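Local coordinates for protein aminotransferase class-III (PDB 6K8H) that belongs to the class-III aminotransferases of the PLP aminotransferase clan and holds the ligand PLR covalently bound in a buried pocket, at residues Asp255-Leu260 with Met280-Gly285; Asn70-Ile75 with Phe418-Thr423; Leu208-Arg213 with Arg246-Val251; Arg146-Asp151 with Asp214-Val219. One frame throughout, in Å; residues are numbered along the deposited sequence.

Overall arrangement
The first segment, 70-75, meets 418-423 near the C-terminal end of the chain, so contact 2 closes a long loop in which the other three contacts are nested. Within it, strand 146-150 pairs with 214-219 in contact 4. Before that pairing is complete the chain has passed 208-213, which meets 246-251 in contact 3; the two contacts therefore cross. Contact 4 pairs two strands of the central sheet, and contact 3 ties together the ends of helices 202-211 and 235-248 beside it. Contact 1 follows in series, linking 255-260 to 280-285 at the other end of that sheet's strands. It touches contact 2 through Thr-72, Ile-258 and Lys-282 beside PLR.

Contact 1. Residues Asp255-Leu260 with Met280-Gly285; sequences DEVISL and MGKIIG. With PLR ((5-hydroxy-4,6-dimethylpyridin-3-yl)methyl dihydrogen phosphate), chain D.
The backbones of Val-257 and Met-280 approach to 4.0 Å between CA atoms where the turn after strand 251-255 passes strand 277-281, in the PLR pocket of this class-III aminotransferase fold. Two waters bridge the chains: one is hydrogen-bonded to Glu-256 O and accepts from Gly-281 N, the other is hydrogen-bonded to Val-257 O and accepts from Ile-283 N. Lys-282 runs along the Val-257 carbonyl and crosses the Val-257 side chain at about a right angle. A bend at its last torsion (chi4 83°) turns NZ to PLR C4A, its covalent partner at 1.9 Å in the model, while Thr-317 of the second subunit packs on the lysine. Val-257 CB sits over one face of the pyridine ring, 3.5 Å from PLR N1. Asp-255 OD2 lies 2.7 Å from that same PLR N1 and is also hydrogen-bonded to His-155; its OD1 accepts from Val-257 N (3.0 Å, 166°) in an Asx turn that helps fix the carboxylate. Ile-258 CG1 touches Lys-282 CD at 3.6 Å. Farther from the ligand, Leu-260 CD2 lies 4.0 Å from Met-280 SD and 3.6 Å from Ile-284 CG2.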
loop_
_atom_site.group_PDB
_atom_site.type_symbol
_atom_site.label_atom_id
_atom_site.label_comp_id
_atom_site.label_asym_id
_atom_site.label_seq_id
_atom_site.Cartn_x
_atom_site.Cartn_y
_atom_site.Cartn_z
ATOM N N ASP B 255 2.842 -15.836 5.490
ATOM C CA ASP B 255 2.881 -14.908 4.360
ATOM C C ASP B 255 2.553 -15.717 3.114
ATOM O O ASP B 255 3.425 -16.391 2.555
ATOM C CB ASP B 255 4.245 -14.232 4.253
ATOM C CG ASP B 255 4.330 -13.248 3.085
ATOM O OD1 ASP B 255 3.423 -13.243 2.222
ATOM O OD2 ASP B 255 5.315 -12.473 3.025
ATOM N N GLU B 256 1.289 -15.665 2.683
ATOM C CA GLU B 256 0.848 -16.328 1.463
ATOM C C GLU B 256 0.578 -15.336 0.338
ATOM O O GLU B 256 -0.258 -15.596 -0.531
ATOM C CB GLU B 256 -0.390 -17.190 1.725
ATOM C CG GLU B 256 -0.157 -18.308 2.749
ATOM C CD GLU B 256 -0.746 -19.660 2.314
ATOM O OE1 GLU B 256 -0.623 -20.031 1.118
ATOM O OE2 GLU B 256 -1.325 -20.349 3.177
ATOM N N VAL B 257 1.265 -14.189 0.341
ATOM C CA VAL B 257 1.032 -13.203 -0.713
ATOM C C VAL B 257 1.274 -13.829 -2.085
ATOM O O VAL B 257 0.536 -13.558 -3.041
ATOM C CB VAL B 257 1.897 -11.948 -0.479
ATOM C CG1 VAL B 257 1.831 -11.010 -1.681
ATOM C CG2 VAL B 257 1.421 -11.211 0.774
ATOM N N ILE B 258 2.263 -14.716 -2.190
ATOM C CA ILE B 258 2.441 -15.540 -3.380
ATOM C C ILE B 258 1.819 -16.928 -3.219
ATOM O O ILE B 258 1.171 -17.422 -4.142
ATOM C CB ILE B 258 3.935 -15.658 -3.760
ATOM C CG1 ILE B 258 4.417 -14.378 -4.462
ATOM C CG2 ILE B 258 4.165 -16.873 -4.679
ATOM C CD1 ILE B 258 5.838 -14.482 -5.029
ATOM N N SER B 259 2.036 -17.597 -2.079
ATOM C CA SER B 259 1.743 -19.033 -1.992
ATOM C C SER B 259 0.250 -19.357 -1.960
ATOM O O SER B 259 -0.105 -20.539 -2.083
ATOM C CB SER B 259 2.472 -19.678 -0.808
ATOM O OG SER B 259 1.861 -19.338 0.421
ATOM N N LEU B 260 -0.627 -18.370 -1.740
ATOM C CA LEU B 260 -2.054 -18.673 -1.631
ATOM C C LEU B 260 -2.583 -19.343 -2.892
ATOM O O LEU B 260 -3.572 -20.080 -2.832
ATOM C CB LEU B 260 -2.858 -17.399 -1.349
ATOM C CG LEU B 260 -4.282 -17.569 -0.801
ATOM C CD1 LEU B 260 -4.282 -17.865 0.693
ATOM C CD2 LEU B 260 -5.135 -16.325 -1.098
ATOM N N MET B 280 -2.005 -11.867 2.609
ATOM C CA MET B 280 -2.331 -12.229 1.236
ATOM C C MET B 280 -2.273 -10.977 0.379
ATOM O O MET B 280 -2.284 -9.850 0.885
ATOM C CB MET B 280 -3.734 -12.856 1.137
ATOM C CG MET B 280 -3.948 -14.058 2.040
ATOM S SD MET B 280 -5.698 -14.392 2.362
ATOM C CE MET B 280 -5.973 -13.365 3.818
ATOM N N GLY B 281 -2.260 -11.185 -0.928
ATOM C CA GLY B 281 -2.258 -10.104 -1.896
ATOM C C GLY B 281 -2.213 -10.692 -3.289
ATOM O O GLY B 281 -2.680 -11.816 -3.489
ATOM N N LYS B 282 -1.660 -9.943 -4.250
ATOM C CA LYS B 282 -1.451 -10.411 -5.621
ATOM C C LYS B 282 -2.729 -10.975 -6.262
ATOM O O LYS B 282 -3.597 -10.193 -6.691
ATOM C CB LYS B 282 -0.288 -11.415 -5.630
ATOM C CG LYS B 282 1.059 -10.747 -5.255
ATOM C CD LYS B 282 2.283 -11.620 -5.537
ATOM C CE LYS B 282 3.590 -10.789 -5.662
ATOM N NZ LYS B 282 4.236 -10.450 -4.347
ATOM N N ILE B 283 -2.872 -12.294 -6.348
ATOM C CA ILE B 283 -4.003 -12.839 -7.159
ATOM C C ILE B 283 -5.362 -12.345 -6.650
ATOM O O ILE B 283 -6.252 -12.156 -7.472
ATOM C CB ILE B 283 -3.972 -14.379 -7.220
ATOM C CG1 ILE B 283 -4.371 -15.010 -5.884
ATOM C CG2 ILE B 283 -2.629 -14.883 -7.721
ATOM C CD1 ILE B 283 -4.733 -16.462 -5.984
ATOM N N ILE B 284 -5.474 -12.065 -5.356
ATOM C CA ILE B 284 -6.797 -11.860 -4.783
ATOM C C ILE B 284 -7.365 -10.519 -5.220
ATOM O O ILE B 284 -8.498 -10.185 -4.861
ATOM C CB ILE B 284 -6.779 -11.968 -3.241
ATOM C CG1 ILE B 284 -5.865 -10.909 -2.621
ATOM C CG2 ILE B 284 -6.346 -13.334 -2.796
ATOM C CD1 ILE B 284 -6.186 -10.622 -1.153
ATOM N N GLY B 285 -6.600 -9.737 -5.985
ATOM C CA GLY B 285 -7.122 -8.473 -6.480
ATOM C C GLY B 285 -7.460 -8.420 -7.949
ATOM O O GLY B 285 -7.792 -7.326 -8.453
HETATM N N1 PLR D . 5.159 -11.214 0.661
HETATM C C2 PLR D . 5.559 -11.984 -0.344
HETATM C C2A PLR D . 5.856 -13.425 -0.083
HETATM C C3 PLR D . 5.679 -11.454 -1.636
HETATM O O3 PLR D . 6.078 -12.268 -2.634
HETATM C C4 PLR D . 5.384 -10.095 -1.860
HETATM C C4A PLR D . 5.499 -9.531 -3.206
HETATM C C5 PLR D . 4.957 -9.313 -0.781
HETATM C C6 PLR D . 4.881 -9.912 0.447
HETATM C C5A PLR D . 4.648 -7.849 -0.940
HETATM O O4P PLR D . 3.440 -7.550 -1.704
HETATM P P PLR D . 3.329 -6.146 -2.482
HETATM O O1P PLR D . 3.594 -5.102 -1.446
HETATM O O2P PLR D . 4.377 -6.171 -3.534
HETATM O O3P PLR D . 1.947 -6.079 -3.048
HETATM O O HOH W 1 -2.259 -14.007 -1.642
HETATM O O HOH W 2 -1.500 -14.604 -4.912
#

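Contact 2. Residues Asn70-Ile75 with Phe418-Thr423; sequences NYTALI and FGCLST
Thr-423 N donates to Ile-75 O, the one direct hydrogen bond between the segments, at 2.9 Å and with 157° at the hydrogen. The donor comes nearly end-on to the carbonyl, and Ser-422 CA lies 3.2 Å from the same Ile-75 O, so this oxygen takes one hydrogen bond and one weaker CA-H...O contact from successive residues. The hydroxyl of Thr-423 is engaged just beyond the segment, with His-76. A water makes the second polar link, donating both to Leu-74 O and, at 2.7 Å, to Leu-421 O. Arg-261 spans both segments, its guanidinium hydrogen-bonded to Leu-421 O through NH2 and to Thr-72 O through NH1.

Apolar contacts gather round Thr-72. Its methyl CG2, anti to the carbonyl carbon, lies 3.8 Å from Phe-418 CZ and approaches the ring obliquely. The same Thr-72 CG2 is 3.8 Å from Cys-420 SG, which also rests near Thr-72 CA. The hydroxyl of Thr-72 turns to its own backbone, where OG1 donates to Tyr-71 O at 2.6 Å, which probably helps hold the rotation that presents the methyl to Phe-418 and Cys-420. Leu-373 of the adjacent strand touches Thr-72, Phe-418 and Cys-420.

Close by, Asn-70 ND2 is hydrogen-bonded to Thr-317 O of the second subunit, and the Thr-72 side chain is about 6 Å from PLR. Strand 418-420, at the margin of a three-stranded antiparallel sheet, thus backs the segment that borders the ligand, in keeping with the intersubunit active sites of this aminotransferase fold.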
loop_
_atom_site.group_PDB
_atom_site.type_symbol
_atom_site.label_atom_id
_atom_site.label_comp_id
_atom_site.label_asym_id
_atom_site.label_seq_id
_atom_site.Cartn_x
_atom_site.Cartn_y
_atom_site.Cartn_z
ATOM N N ASN B 70 3.413 -10.344 -13.495
ATOM C CA ASN B 70 3.572 -9.382 -12.405
ATOM C C ASN B 70 3.878 -10.102 -11.092
ATOM O O ASN B 70 3.239 -9.885 -10.059
ATOM C CB ASN B 70 2.349 -8.479 -12.270
ATOM C CG ASN B 70 2.708 -7.139 -11.671
ATOM O OD1 ASN B 70 3.831 -6.680 -11.844
ATOM N ND2 ASN B 70 1.774 -6.516 -10.956
ATOM N N TYR B 71 4.869 -10.992 -11.160
ATOM C CA TYR B 71 5.337 -11.767 -10.016
ATOM C C TYR B 71 4.194 -12.546 -9.364
ATOM O O TYR B 71 3.995 -12.511 -8.151
ATOM C CB TYR B 71 6.088 -10.868 -9.028
ATOM C CG TYR B 71 7.482 -10.606 -9.583
ATOM C CD1 TYR B 71 7.710 -9.577 -10.490
ATOM C CD2 TYR B 71 8.535 -11.455 -9.281
ATOM C CE1 TYR B 71 8.977 -9.372 -11.044
ATOM C CE2 TYR B 71 9.800 -11.255 -9.812
ATOM C CZ TYR B 71 10.017 -10.220 -10.698
ATOM O OH TYR B 71 11.278 -10.035 -11.229
ATOM N N THR B 72 3.462 -13.284 -10.205
ATOM C CA THR B 72 2.395 -14.257 -9.908
ATOM C C THR B 72 1.049 -13.607 -9.596
ATOM O O THR B 72 0.103 -14.346 -9.268
ATOM C CB THR B 72 2.728 -15.241 -8.761
ATOM O OG1 THR B 72 2.615 -14.596 -7.483
ATOM C CG2 THR B 72 4.125 -15.835 -8.915
ATOM N N ALA B 73 0.919 -12.277 -9.681
ATOM C CA ALA B 73 -0.346 -11.629 -9.334
ATOM C C ALA B 73 -1.447 -11.915 -10.355
ATOM O O ALA B 73 -2.620 -12.037 -9.989
ATOM C CB ALA B 73 -0.150 -10.119 -9.182
ATOM N N LEU B 74 -1.114 -11.957 -11.636
ATOM C CA LEU B 74 -2.126 -12.072 -12.688
ATOM C C LEU B 74 -2.232 -13.533 -13.110
ATOM O O LEU B 74 -1.761 -13.952 -14.168
ATOM C CB LEU B 74 -1.796 -11.141 -13.855
ATOM C CG LEU B 74 -2.363 -9.728 -13.660
ATOM C CD1 LEU B 74 -1.679 -8.999 -12.485
ATOM C CD2 LEU B 74 -2.231 -8.937 -14.942
ATOM N N ILE B 75 -2.907 -14.312 -12.266
ATOM C CA ILE B 75 -3.044 -15.738 -12.531
ATOM C C ILE B 75 -3.875 -15.993 -13.782
ATOM O O ILE B 75 -3.782 -17.074 -14.367
ATOM C CB ILE B 75 -3.615 -16.443 -11.284
ATOM C CG1 ILE B 75 -3.568 -17.978 -11.449
ATOM C CG2 ILE B 75 -5.007 -15.912 -10.959
ATOM C CD1 ILE B 75 -3.398 -18.720 -10.135
ATOM N N PHE B 418 12.558 -18.273 -11.817
ATOM C CA PHE B 418 11.335 -18.539 -11.031
ATOM C C PHE B 418 10.196 -18.141 -11.973
ATOM O O PHE B 418 10.261 -17.061 -12.552
ATOM C CB PHE B 418 11.278 -17.679 -9.772
ATOM C CG PHE B 418 9.904 -17.626 -9.156
ATOM C CD1 PHE B 418 9.354 -18.749 -8.567
ATOM C CD2 PHE B 418 9.154 -16.461 -9.188
ATOM C CE1 PHE B 418 8.092 -18.702 -7.998
ATOM C CE2 PHE B 418 7.891 -16.419 -8.623
ATOM C CZ PHE B 418 7.362 -17.540 -8.032
ATOM N N GLY B 419 9.197 -19.000 -12.126
ATOM C CA GLY B 419 8.119 -18.701 -13.043
ATOM C C GLY B 419 6.785 -19.235 -12.564
ATOM O O GLY B 419 6.694 -20.015 -11.608
ATOM N N CYS B 420 5.734 -18.771 -13.233
ATOM C CA CYS B 420 4.368 -19.136 -12.884
ATOM C C CYS B 420 3.541 -19.295 -14.155
ATOM O O CYS B 420 3.759 -18.615 -15.163
ATOM C CB CYS B 420 3.723 -18.128 -11.921
ATOM S SG CYS B 420 3.582 -16.450 -12.585
ATOM N N LEU B 421 2.584 -20.205 -14.097
ATOM C CA LEU B 421 1.625 -20.336 -15.186
ATOM C C LEU B 421 0.428 -19.395 -15.014
ATOM O O LEU B 421 0.129 -18.906 -13.925
ATOM C CB LEU B 421 1.126 -21.777 -15.286
ATOM C CG LEU B 421 2.145 -22.903 -15.191
ATOM C CD1 LEU B 421 1.427 -24.252 -15.175
ATOM C CD2 LEU B 421 3.098 -22.825 -16.370
ATOM N N SER B 422 -0.256 -19.146 -16.127
ATOM C CA SER B 422 -1.522 -18.432 -16.138
ATOM C C SER B 422 -2.596 -19.297 -16.802
ATOM O O SER B 422 -2.297 -20.192 -17.605
ATOM C CB SER B 422 -1.375 -17.087 -16.855
ATOM O OG SER B 422 -1.044 -17.276 -18.226
ATOM N N THR B 423 -3.854 -19.024 -16.450
ATOM C CA THR B 423 -4.953 -19.844 -16.951
ATOM C C THR B 423 -5.132 -19.816 -18.475
ATOM O O THR B 423 -5.678 -20.799 -19.003
ATOM C CB THR B 423 -6.279 -19.445 -16.278
ATOM O OG1 THR B 423 -6.540 -18.058 -16.503
ATOM C CG2 THR B 423 -6.253 -19.741 -14.775
HETATM O O HOH W 3 0.093 -16.295 -13.396
#

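Contact 3. Residues Leu208-Arg213 with Arg246-Val251; sequences LIEQHR and RAYGIV
Arg-213 places CG between its backbone N and carbonyl carbon (chi1 56°) and then folds at chi3 (-76°), a path that lays the guanidinium over one face of Tyr-248. The tyrosine ring reaches out to meet it from the end of helix 235-248. The two flat groups are stacked, centres 3.8 Å apart and planes at 27°, although part of the stack is modelled too tightly for its finer geometry to be trusted. The aliphatic part of the arginine takes part as well: Arg-213 CD stands almost directly above the Tyr-248 ring centroid at 4.1 Å, a CH-pi contact.

Glu-210 bends at chi2 to bring its carboxylate to the far end of the ring, nearly perpendicular to the ring plane, with OE2 2.9 Å from Tyr-248 OH. The same Glu-210 OE2 forms a salt bridge of 3.5 Å with Arg-213 NH1.

Toward the sheet the contact becomes apolar. Ile-209 CG2 meets the edge of the ring, 4.0 Å from Tyr-248 CD2, and is 3.8 Å from Ile-250 CD1; Ile-209 and Ile-250 both rest on Val-219 of strand 216-221. The chain turns from Tyr-248 to Ile-250 through Gly-249, whose positive phi closes helix 235-248 in a Schellman motif, and Tyr-248 O is hydrogen-bonded to Arg-144.

The contact thus joins the C-terminal ends of helices 202-211 and 235-248. Its chemistry implies a partly exposed polar side in which the carboxylate probably steadies the arginine charge against the pi face, above a buried isoleucine floor.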
loop_
_atom_site.group_PDB
_atom_site.type_symbol
_atom_site.label_atom_id
_atom_site.label_comp_id
_atom_site.label_asym_id
_atom_site.label_seq_id
_atom_site.Cartn_x
_atom_site.Cartn_y
_atom_site.Cartn_z
ATOM N N LEU B 208 16.016 -20.585 19.227
ATOM C CA LEU B 208 15.863 -19.132 19.188
ATOM C C LEU B 208 14.505 -18.683 19.725
ATOM O O LEU B 208 14.424 -17.688 20.456
ATOM C CB LEU B 208 16.081 -18.625 17.765
ATOM C CG LEU B 208 17.554 -18.481 17.393
ATOM C CD1 LEU B 208 17.709 -18.376 15.878
ATOM C CD2 LEU B 208 18.160 -17.264 18.075
ATOM N N ILE B 209 13.433 -19.380 19.365
ATOM C CA ILE B 209 12.098 -18.982 19.897
ATOM C C ILE B 209 12.079 -19.160 21.423
ATOM O O ILE B 209 11.606 -18.259 22.118
ATOM C CB ILE B 209 10.975 -19.756 19.187
ATOM C CG1 ILE B 209 10.835 -19.276 17.740
ATOM C CG2 ILE B 209 9.677 -19.630 19.960
ATOM C CD1 ILE B 209 10.015 -20.163 16.859
ATOM N N GLU B 210 12.682 -20.244 21.902
ATOM C CA GLU B 210 12.699 -20.558 23.352
ATOM C C GLU B 210 13.411 -19.430 24.105
ATOM O O GLU B 210 12.888 -18.964 25.106
ATOM C CB GLU B 210 13.441 -21.880 23.528
ATOM C CG GLU B 210 12.732 -22.835 24.456
ATOM C CD GLU B 210 12.647 -22.254 25.843
ATOM O OE1 GLU B 210 13.424 -21.344 26.112
ATOM O OE2 GLU B 210 11.809 -22.706 26.638
ATOM N N GLN B 211 14.523 -18.969 23.546
ATOM C CA GLN B 211 15.398 -17.909 24.094
ATOM C C GLN B 211 14.644 -16.577 24.171
ATOM O O GLN B 211 14.890 -15.837 25.122
ATOM C CB GLN B 211 16.612 -17.793 23.177
ATOM C CG GLN B 211 17.557 -16.662 23.530
ATOM C CD GLN B 211 18.898 -16.808 22.854
ATOM O OE1 GLN B 211 19.705 -15.883 22.846
ATOM N NE2 GLN B 211 19.154 -17.985 22.309
ATOM N N HIS B 212 13.765 -16.306 23.203
ATOM C CA HIS B 212 13.099 -15.006 23.107
ATOM C C HIS B 212 11.596 -15.096 23.360
ATOM O O HIS B 212 10.843 -14.220 22.919
ATOM C CB HIS B 212 13.340 -14.367 21.736
ATOM C CG HIS B 212 14.778 -14.118 21.419
ATOM N ND1 HIS B 212 15.429 -12.959 21.783
ATOM C CD2 HIS B 212 15.691 -14.873 20.763
ATOM C CE1 HIS B 212 16.680 -13.007 21.357
ATOM N NE2 HIS B 212 16.866 -14.159 20.739
ATOM N N ARG B 213 11.147 -16.133 24.065
ATOM C CA ARG B 213 9.729 -16.468 24.091
ATOM C C ARG B 213 8.873 -15.392 24.756
ATOM O O ARG B 213 7.698 -15.243 24.409
ATOM C CB ARG B 213 9.530 -17.789 24.813
ATOM C CG ARG B 213 10.119 -17.793 26.213
ATOM C CD ARG B 213 9.951 -19.147 26.872
ATOM N NE ARG B 213 8.578 -19.351 27.320
ATOM C CZ ARG B 213 8.165 -20.413 28.008
ATOM N NH1 ARG B 213 9.021 -21.382 28.321
ATOM N NH2 ARG B 213 6.893 -20.513 28.368
ATOM N N ARG B 246 2.216 -21.966 19.615
ATOM C CA ARG B 246 0.998 -22.089 20.410
ATOM C C ARG B 246 1.318 -22.203 21.899
ATOM O O ARG B 246 0.646 -21.587 22.737
ATOM C CB ARG B 246 0.193 -23.293 19.929
ATOM C CG ARG B 246 -0.985 -23.625 20.810
ATOM C CD ARG B 246 -2.169 -22.699 20.560
ATOM N NE ARG B 246 -3.387 -23.280 21.125
ATOM C CZ ARG B 246 -4.194 -24.110 20.468
ATOM N NH1 ARG B 246 -3.926 -24.444 19.209
ATOM N NH2 ARG B 246 -5.271 -24.605 21.073
ATOM N N ALA B 247 2.361 -22.958 22.250
ATOM C CA ALA B 247 2.696 -23.119 23.668
ATOM C C ALA B 247 3.052 -21.793 24.317
ATOM O O ALA B 247 2.783 -21.591 25.511
ATOM C CB ALA B 247 3.856 -24.101 23.837
ATOM N N TYR B 248 3.707 -20.917 23.550
ATOM C CA TYR B 248 4.273 -19.652 24.094
ATOM C C TYR B 248 3.396 -18.415 23.870
ATOM O O TYR B 248 3.858 -17.328 24.211
ATOM C CB TYR B 248 5.687 -19.458 23.547
ATOM C CG TYR B 248 6.657 -20.516 23.999
ATOM C CD1 TYR B 248 6.419 -21.250 25.148
ATOM C CD2 TYR B 248 7.822 -20.768 23.301
ATOM C CE1 TYR B 248 7.305 -22.221 25.583
ATOM C CE2 TYR B 248 8.718 -21.736 23.718
ATOM C CZ TYR B 248 8.462 -22.459 24.866
ATOM O OH TYR B 248 9.338 -23.413 25.285
ATOM N N GLY B 249 2.189 -18.571 23.340
ATOM C CA GLY B 249 1.347 -17.420 23.076
ATOM C C GLY B 249 1.862 -16.517 21.979
ATOM O O GLY B 249 1.561 -15.313 21.976
ATOM N N ILE B 250 2.626 -17.071 21.042
ATOM C CA ILE B 250 3.198 -16.331 19.920
ATOM C C ILE B 250 2.301 -16.508 18.702
ATOM O O ILE B 250 1.917 -17.637 18.360
ATOM C CB ILE B 250 4.627 -16.808 19.614
ATOM C CG1 ILE B 250 5.543 -16.546 20.800
ATOM C CG2 ILE B 250 5.171 -16.119 18.363
ATOM C CD1 ILE B 250 6.829 -17.306 20.703
ATOM N N VAL B 251 1.985 -15.399 18.037
ATOM C CA VAL B 251 1.113 -15.410 16.866
ATOM C C VAL B 251 1.898 -15.956 15.677
ATOM O O VAL B 251 2.947 -15.414 15.316
ATOM C CB VAL B 251 0.584 -13.999 16.575
ATOM C CG1 VAL B 251 -0.143 -13.963 15.249
ATOM C CG2 VAL B 251 -0.313 -13.501 17.726
#

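Contact 4. Residues Arg146-Asp151 with Asp214-Val219; sequences RIAKFD and DELAAV
Ala-148 CB touches both Leu-216 CD2, at 3.8 Å, and Val-219 CG2, at 4.0 Å, the apolar centre of two neighbouring parallel strands. Phe-150 extends this patch, its CE1 3.8 Å from Val-219 CG1, and helix 202-211 covers it through Thr-205 and Ile-209. On the other face of the sheet Ile-147 and Ala-218 look toward helix 127-142.

Between these faces run the backbone bonds. Ala-148 N donates to Ala-218 O and Ala-217 N to Arg-146 O, each at 2.8 Å, while Arg-146 N reaches Glu-215 O. From Arg-146 to Ala-148 the partner strand spends one residue more, Leu-216 to Val-219, with Ala-217 in a helical conformation, consistent with a beta bulge. The buried Ala-218 N has no partner in the model.

At the outer edge Arg-146 and Glu-215 extend side by side in the same direction. Arg-146 NH1 forms a salt bridge with Glu-215 OE1 that is modelled at 2.6 Å, but the placing of OE1 is doubtful.

The strands run 24° from parallel, flanked by helices on both faces, as in the central alpha/beta/alpha sheet of the aminotransferase fold.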
loop_
_atom_site.group_PDB
_atom_site.type_symbol
_atom_site.label_atom_id
_atom_site.label_comp_id
_atom_site.label_asym_id
_atom_site.label_seq_id
_atom_site.Cartn_x
_atom_site.Cartn_y
_atom_site.Cartn_z
ATOM N N ARG B 146 8.668 -7.645 19.844
ATOM C CA ARG B 146 9.534 -8.206 18.813
ATOM C C ARG B 146 8.793 -9.192 17.911
ATOM O O ARG B 146 7.755 -9.752 18.262
ATOM C CB ARG B 146 10.739 -8.911 19.435
ATOM C CG ARG B 146 11.632 -7.985 20.221
ATOM C CD ARG B 146 12.839 -8.700 20.766
ATOM N NE ARG B 146 13.804 -7.728 21.263
ATOM C CZ ARG B 146 15.006 -8.034 21.739
ATOM N NH1 ARG B 146 15.394 -9.302 21.790
ATOM N NH2 ARG B 146 15.814 -7.068 22.170
ATOM N N ILE B 147 9.379 -9.432 16.736
ATOM C CA ILE B 147 8.891 -10.455 15.826
ATOM C C ILE B 147 10.070 -11.304 15.375
ATOM O O ILE B 147 11.230 -10.896 15.451
ATOM C CB ILE B 147 8.171 -9.861 14.594
ATOM C CG1 ILE B 147 9.206 -9.275 13.630
ATOM C CG2 ILE B 147 7.134 -8.821 15.033
ATOM C CD1 ILE B 147 8.665 -8.911 12.270
ATOM N N ALA B 148 9.751 -12.499 14.895
ATOM C CA ALA B 148 10.725 -13.399 14.306
ATOM C C ALA B 148 10.354 -13.628 12.850
ATOM O O ALA B 148 9.171 -13.731 12.512
ATOM C CB ALA B 148 10.779 -14.734 15.059
ATOM N N LYS B 149 11.369 -13.681 12.000
ATOM C CA LYS B 149 11.207 -14.061 10.593
ATOM C C LYS B 149 12.401 -14.911 10.195
ATOM O O LYS B 149 13.330 -15.096 10.978
ATOM C CB LYS B 149 11.081 -12.840 9.680
ATOM C CG LYS B 149 12.293 -11.926 9.734
ATOM C CD LYS B 149 12.285 -11.004 8.545
ATOM C CE LYS B 149 12.640 -11.748 7.282
ATOM N NZ LYS B 149 12.969 -10.798 6.183
ATOM N N PHE B 150 12.397 -15.417 8.964
ATOM C CA PHE B 150 13.408 -16.366 8.520
ATOM C C PHE B 150 14.424 -15.709 7.587
ATOM O O PHE B 150 14.066 -14.917 6.712
ATOM C CB PHE B 150 12.739 -17.585 7.867
ATOM C CG PHE B 150 12.011 -18.445 8.867
ATOM C CD1 PHE B 150 10.721 -18.132 9.271
ATOM C CD2 PHE B 150 12.659 -19.510 9.481
ATOM C CE1 PHE B 150 10.064 -18.896 10.238
ATOM C CE2 PHE B 150 12.009 -20.283 10.438
ATOM C CZ PHE B 150 10.705 -19.975 10.815
ATOM N N ASP B 151 15.692 -16.057 7.799
ATOM C CA ASP B 151 16.817 -15.508 7.047
ATOM C C ASP B 151 16.626 -15.666 5.540
ATOM O O ASP B 151 16.227 -16.730 5.053
ATOM C CB ASP B 151 18.091 -16.218 7.492
ATOM C CG ASP B 151 19.340 -15.470 7.110
ATOM O OD1 ASP B 151 19.280 -14.235 6.978
ATOM O OD2 ASP B 151 20.398 -16.109 6.960
ATOM N N ASP B 214 9.429 -14.614 25.691
ATOM C CA ASP B 214 8.589 -13.652 26.397
ATOM C C ASP B 214 8.428 -12.357 25.632
ATOM O O ASP B 214 7.473 -11.605 25.879
ATOM C CB ASP B 214 9.191 -13.336 27.757
ATOM C CG ASP B 214 9.036 -14.485 28.735
ATOM O OD1 ASP B 214 8.104 -15.299 28.530
ATOM O OD2 ASP B 214 9.831 -14.580 29.691
ATOM N N GLU B 215 9.325 -12.096 24.667
ATOM C CA GLU B 215 9.302 -10.827 23.879
ATOM C C GLU B 215 8.743 -10.999 22.453
ATOM O O GLU B 215 8.611 -9.981 21.753
ATOM C CB GLU B 215 10.726 -10.287 23.694
ATOM C CG GLU B 215 11.703 -10.639 24.802
ATOM C CD GLU B 215 13.178 -10.543 24.435
ATOM O OE1 GLU B 215 13.519 -9.743 23.546
ATOM O OE2 GLU B 215 13.983 -11.281 25.034
ATOM N N LEU B 216 8.386 -12.214 22.042
ATOM C CA LEU B 216 8.030 -12.433 20.641
ATOM C C LEU B 216 6.518 -12.347 20.492
ATOM O O LEU B 216 5.786 -13.228 20.963
ATOM C CB LEU B 216 8.532 -13.791 20.163
ATOM C CG LEU B 216 9.953 -13.926 19.626
ATOM C CD1 LEU B 216 10.259 -15.376 19.268
ATOM C CD2 LEU B 216 10.147 -13.008 18.411
ATOM N N ALA B 217 6.051 -11.294 19.809
ATOM C CA ALA B 217 4.640 -11.200 19.435
ATOM C C ALA B 217 4.268 -12.183 18.328
ATOM O O ALA B 217 3.163 -12.739 18.332
ATOM C CB ALA B 217 4.308 -9.781 18.980
ATOM N N ALA B 218 5.161 -12.400 17.363
ATOM C CA ALA B 218 4.814 -13.183 16.186
ATOM C C ALA B 218 6.040 -13.856 15.584
ATOM O O ALA B 218 7.171 -13.374 15.719
ATOM C CB ALA B 218 4.171 -12.314 15.097
ATOM N N VAL B 219 5.787 -14.966 14.894
ATOM C CA VAL B 219 6.716 -15.557 13.928
ATOM C C VAL B 219 6.070 -15.439 12.550
ATOM O O VAL B 219 4.944 -15.909 12.344
ATOM C CB VAL B 219 7.034 -17.028 14.239
ATOM C CG1 VAL B 219 7.889 -17.619 13.112
ATOM C CG2 VAL B 219 7.726 -17.194 15.582
#